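Local coordinates for StAR-related lipid transfer protein 13 (Homo sapiens, PDB 2PSO), which activates GTP hydrolysis by RhoA, and perhaps by Cdc42, and ends in a lipid-binding START domain, at residues H99-D104 / A215-R220. Numbering follows the deposited sequence.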
loop_
_atom_site.group_PDB
_atom_site.type_symbol
_atom_site.label_atom_id
_atom_site.label_comp_id
_atom_site.label_asym_id
_atom_site.label_seq_id
_atom_site.Cartn_x
_atom_site.Cartn_y
_atom_site.Cartn_z
ATOM N N HIS A 99 0.700 5.618 13.932
ATOM C CA HIS A 99 1.166 6.926 14.351
ATOM C C HIS A 99 2.651 6.805 14.639
ATOM O O HIS A 99 3.382 7.792 14.563
ATOM C CB HIS A 99 0.396 7.421 15.568
ATOM C CG HIS A 99 0.150 6.360 16.594
ATOM N ND1 HIS A 99 0.975 6.173 17.686
ATOM C CD2 HIS A 99 -0.820 5.415 16.688
ATOM C CE1 HIS A 99 0.520 5.163 18.411
ATOM N NE2 HIS A 99 -0.563 4.681 17.823
ATOM N N LEU A 100 3.097 5.585 14.925
ATOM C CA LEU A 100 4.516 5.303 15.118
ATOM C C LEU A 100 5.326 5.163 13.838
ATOM O O LEU A 100 6.520 4.897 13.904
ATOM C CB LEU A 100 4.711 4.022 15.931
ATOM C CG LEU A 100 5.016 4.007 17.434
ATOM C CD1 LEU A 100 4.491 5.225 18.154
ATOM C CD2 LEU A 100 4.439 2.725 18.042
ATOM N N TRP A 101 4.709 5.276 12.671
ATOM C CA TRP A 101 5.507 5.146 11.435
ATOM C C TRP A 101 5.097 6.000 10.237
ATOM O O TRP A 101 5.641 5.841 9.142
ATOM C CB TRP A 101 5.659 3.702 11.000
ATOM C CG TRP A 101 4.398 2.862 10.874
ATOM C CD1 TRP A 101 3.911 1.987 11.799
ATOM C CD2 TRP A 101 3.552 2.730 9.726
ATOM N NE1 TRP A 101 2.817 1.334 11.312
ATOM C CE2 TRP A 101 2.570 1.780 10.039
ATOM C CE3 TRP A 101 3.525 3.327 8.468
ATOM C CZ2 TRP A 101 1.554 1.429 9.142
ATOM C CZ3 TRP A 101 2.507 2.982 7.584
ATOM C CH2 TRP A 101 1.541 2.046 7.927
ATOM N N ASP A 102 4.135 6.891 10.466
ATOM C CA ASP A 102 3.599 7.722 9.443
ATOM C C ASP A 102 3.321 9.062 10.101
ATOM O O ASP A 102 2.393 9.194 10.901
ATOM C CB ASP A 102 2.322 7.108 8.895
ATOM C CG ASP A 102 1.807 7.825 7.662
ATOM O OD1 ASP A 102 2.266 8.957 7.377
ATOM O OD2 ASP A 102 0.923 7.256 6.976
ATOM N N GLU A 103 4.139 10.058 9.750
ATOM C CA GLU A 103 4.005 11.393 10.298
ATOM C C GLU A 103 2.783 12.099 9.702
ATOM O O GLU A 103 2.329 13.117 10.215
ATOM C CB GLU A 103 5.283 12.198 10.040
ATOM N N ASP A 104 2.230 11.545 8.629
ATOM C CA ASP A 104 1.104 12.184 7.966
ATOM C C ASP A 104 -0.236 11.676 8.449
ATOM O O ASP A 104 -1.253 12.326 8.224
ATOM C CB ASP A 104 1.219 12.004 6.461
ATOM C CG ASP A 104 2.276 12.904 5.852
ATOM O OD1 ASP A 104 2.692 13.899 6.508
ATOM O OD2 ASP A 104 2.688 12.618 4.707
ATOM N N ALA A 215 7.110 1.891 -1.423
ATOM C CA ALA A 215 8.293 1.209 -0.917
ATOM C C ALA A 215 8.770 1.921 0.352
ATOM O O ALA A 215 9.431 1.331 1.222
ATOM C CB ALA A 215 9.396 1.169 -1.965
ATOM N N ALA A 216 8.412 3.197 0.452
ATOM C CA ALA A 216 8.851 4.002 1.572
ATOM C C ALA A 216 7.920 3.810 2.765
ATOM O O ALA A 216 8.299 4.091 3.902
ATOM C CB ALA A 216 8.956 5.478 1.176
ATOM N N GLU A 217 6.703 3.341 2.510
ATOM C CA GLU A 217 5.755 3.109 3.604
ATOM C C GLU A 217 6.247 1.883 4.334
ATOM O O GLU A 217 6.359 1.831 5.571
ATOM C CB GLU A 217 4.338 2.866 3.083
ATOM C CG GLU A 217 3.314 2.791 4.184
ATOM C CD GLU A 217 1.987 2.184 3.739
ATOM O OE1 GLU A 217 0.964 2.926 3.706
ATOM O OE2 GLU A 217 1.963 0.967 3.430
ATOM N N VAL A 218 6.607 0.916 3.517
ATOM C CA VAL A 218 7.047 -0.359 3.980
ATOM C C VAL A 218 8.450 -0.280 4.590
ATOM O O VAL A 218 8.845 -1.137 5.359
ATOM C CB VAL A 218 6.931 -1.351 2.836
ATOM C CG1 VAL A 218 8.263 -1.667 2.231
ATOM C CG2 VAL A 218 6.200 -2.583 3.304
ATOM N N ALA A 219 9.180 0.787 4.291
ATOM C CA ALA A 219 10.522 0.978 4.850
ATOM C C ALA A 219 10.397 1.648 6.202
ATOM O O ALA A 219 11.183 1.382 7.110
ATOM C CB ALA A 219 11.358 1.823 3.935
ATOM N N ARG A 220 9.407 2.530 6.321
ATOM C CA ARG A 220 9.146 3.205 7.565
ATOM C C ARG A 220 8.634 2.215 8.596
ATOM O O ARG A 220 9.059 2.239 9.760
ATOM C CB ARG A 220 8.148 4.312 7.361
ATOM C CG ARG A 220 8.764 5.493 6.722
ATOM C CD ARG A 220 7.832 6.647 6.738
ATOM N NE ARG A 220 6.499 6.237 6.335
ATOM C CZ ARG A 220 5.849 6.775 5.322
ATOM N NH1 ARG A 220 6.423 7.744 4.638
ATOM N NH2 ARG A 220 4.630 6.362 5.012
#
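Trp101 and Arg220 meet where a loop of the START domain is laid against its C-terminal helix, a worked example of a long polar side chain curling round a single backbone oxygen. CB of Arg220 is 3.4 Å from Trp101 O, and a bend at chi3 (-45°) brings its NE back to within 3.0 Å of the same atom. Beyond the bend the guanidinium has a different oxygen over each face: Ala216 O, off-centre, on one, and Asp102 OD1 on the opposite. OD1 is 4.2 Å from Arg220 NH2 and no N-H points at it, which suggests a general electrostatic attraction. The same OD1 accepts from the backbone N of Asp104 (2.9 Å), an Asx turn that, with the salt bridge from OD2 to Arg98, helps hold the carboxylate. An alanine in place of Arg220 is likely to leave the Trp101 carbonyl without the NE beside it, and Asp102 with Arg98 but one positive charge fewer nearby. Trp101 also packs against the helix backbone, its CB 3.9 Å from Arg220 O. One helical turn earlier, the CG methylene of Glu217, anti to the backbone N (chi1 -173°), meets the indole at Trp101 CZ3, 3.5 Å away. The carboxylate beyond it, its plane 73° from that of the indole, is hydrogen-bonded through OE2 to Tyr178 OH. The buried indole hydrogen-bonds through NE1 to Arg93 O and packs on Val94, both on helix 87-96. The loop between that helix and strand 109-115 is thus joined to helix 209-223, whose Glu217 and Val218 touch strand 188-196 of the sheet.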